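Local structure of YciF Bacterial Stress Response Protein (Salmonella enterica subsp. enterica serovar Typhimurium, 4ERU) at residues A[147-150]-A[151-155]. The protein is of unknown function but belongs to the ferritin-like helix-bundle proteins, binds two magnesium ions in the crystal, and is probably involved in the bacterial stress response. Residues are numbered along the deposited sequence; the frame is centred on the assembly and turned at random.
Sequences KQTD and LKLTD
Asp150 and Thr154 face the same side of helix 133-159, one turn apart, in the ferritin-like helix bundle of YciF. Asp150 CG stands anti to the backbone N (chi1 179°) and beside the carbonyl carbon, so the carboxylate stands off the helix surface; OD1 stops 4.5 Å from Thr154 OG1, and a water spans the pair. It donates to Asp150 OD2 at 3.1 Å and makes a short approach, 2.5 Å, to Thr154 OG1, with the proton unassigned. Gln110 NE2 on helix 99-130 ties the same two residues together from outside, bonding to both Thr154 OG1 and Asp150 O, while His114 NE2 reaches Asp150 OD2 weakly. On the exposed flank, Gln148 folds at chi2 (-56°) and crosses Leu151 obliquely, OE1 meeting Leu151 CD1 at 3.9 Å. Thr149 and Leu153 turn inward: CG2 and CD1 approach only to 4.2 Å, and both side chains touch Glu113, a magnesium ligand. Thr149 OG1 bonds to Glu53 OE2 and Glu145 O. The Thr149 side chain lies about 6 Å from a magnesium ion and also packs on the ligand His50, just outside the ligand shell. Beneath these side chains the alpha-helical i to i+4 bonds run unbroken, for example Thr154 N to Asp150 O at 2.9 Å, with an N-H...O angle of 157°.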
loop_
_atom_site.group_PDB
_atom_site.type_symbol
_atom_site.label_atom_id
_atom_site.label_comp_id
_atom_site.label_asym_id
_atom_site.label_seq_id
_atom_site.Cartn_x
_atom_site.Cartn_y
_atom_site.Cartn_z
ATOM N N LYS A 147 -10.165 -6.180 -0.917
ATOM C CA LYS A 147 -9.635 -7.149 0.043
ATOM C C LYS A 147 -9.687 -8.581 -0.496
ATOM O O LYS A 147 -8.726 -9.330 -0.326
ATOM C CB LYS A 147 -10.335 -7.042 1.396
ATOM C CG LYS A 147 -10.042 -5.710 2.100
ATOM C CD LYS A 147 -10.898 -5.542 3.377
ATOM C CE LYS A 147 -10.365 -4.384 4.201
ATOM N NZ LYS A 147 -11.233 -3.950 5.367
ATOM N N GLN A 148 -10.792 -8.943 -1.155
ATOM C CA GLN A 148 -10.910 -10.238 -1.863
ATOM C C GLN A 148 -9.893 -10.422 -2.971
ATOM O O GLN A 148 -9.405 -11.527 -3.190
ATOM C CB GLN A 148 -12.322 -10.423 -2.447
ATOM C CG GLN A 148 -13.391 -10.458 -1.348
ATOM C CD GLN A 148 -13.089 -11.554 -0.314
ATOM O OE1 GLN A 148 -12.919 -11.281 0.885
ATOM N NE2 GLN A 148 -12.988 -12.792 -0.782
ATOM N N THR A 149 -9.578 -9.351 -3.692
ATOM C CA THR A 149 -8.605 -9.471 -4.764
ATOM C C THR A 149 -7.212 -9.748 -4.173
ATOM O O THR A 149 -6.482 -10.588 -4.664
ATOM C CB THR A 149 -8.627 -8.223 -5.653
ATOM O OG1 THR A 149 -9.923 -8.116 -6.230
ATOM C CG2 THR A 149 -7.606 -8.328 -6.807
ATOM N N ASP A 150 -6.877 -9.051 -3.093
ATOM C CA ASP A 150 -5.601 -9.239 -2.414
ATOM C C ASP A 150 -5.492 -10.672 -1.894
ATOM O O ASP A 150 -4.451 -11.299 -2.031
ATOM C CB ASP A 150 -5.452 -8.272 -1.233
ATOM C CG ASP A 150 -4.135 -8.479 -0.508
ATOM O OD1 ASP A 150 -3.102 -8.545 -1.200
ATOM O OD2 ASP A 150 -4.126 -8.603 0.736
ATOM N N LEU A 151 -6.578 -11.179 -1.303
ATOM C CA LEU A 151 -6.619 -12.569 -0.894
ATOM C C LEU A 151 -6.465 -13.583 -2.041
ATOM O O LEU A 151 -5.754 -14.590 -1.891
ATOM C CB LEU A 151 -7.899 -12.862 -0.081
ATOM C CG LEU A 151 -7.997 -12.269 1.330
ATOM C CD1 LEU A 151 -9.362 -12.599 1.929
ATOM C CD2 LEU A 151 -6.868 -12.805 2.252
ATOM N N LYS A 152 -7.144 -13.356 -3.161
ATOM C CA LYS A 152 -6.965 -14.234 -4.311
ATOM C C LYS A 152 -5.494 -14.212 -4.757
ATOM O O LYS A 152 -4.941 -15.246 -5.104
ATOM C CB LYS A 152 -7.917 -13.850 -5.445
ATOM C CG LYS A 152 -7.699 -14.620 -6.746
ATOM C CD LYS A 152 -8.227 -13.842 -7.981
ATOM C CE LYS A 152 -9.664 -14.247 -8.383
ATOM N NZ LYS A 152 -9.931 -13.839 -9.798
ATOM N N LEU A 153 -4.853 -13.039 -4.706
ATOM C CA LEU A 153 -3.449 -12.924 -5.127
ATOM C C LEU A 153 -2.526 -13.662 -4.146
ATOM O O LEU A 153 -1.565 -14.257 -4.566
ATOM C CB LEU A 153 -3.026 -11.455 -5.250
ATOM C CG LEU A 153 -3.575 -10.721 -6.495
ATOM C CD1 LEU A 153 -3.476 -9.212 -6.369
ATOM C CD2 LEU A 153 -2.888 -11.192 -7.805
ATOM N N THR A 154 -2.829 -13.609 -2.850
ATOM C CA THR A 154 -2.089 -14.414 -1.872
ATOM C C THR A 154 -2.197 -15.922 -2.186
ATOM O O THR A 154 -1.178 -16.644 -2.203
ATOM C CB THR A 154 -2.508 -14.083 -0.428
ATOM O OG1 THR A 154 -2.080 -12.748 -0.111
ATOM C CG2 THR A 154 -1.894 -15.056 0.582
ATOM N N ASP A 155 -3.418 -16.388 -2.468
ATOM C CA ASP A 155 -3.627 -17.761 -2.933
ATOM C C ASP A 155 -2.710 -18.126 -4.088
ATOM O O ASP A 155 -2.014 -19.159 -4.020
ATOM C CB ASP A 155 -5.094 -18.013 -3.315
ATOM C CG ASP A 155 -5.903 -18.561 -2.146
ATOM O OD1 ASP A 155 -5.366 -18.647 -1.010
ATOM O OD2 ASP A 155 -7.081 -18.902 -2.358
HETATM O O HOH W 1 -3.645 -11.592 1.456
#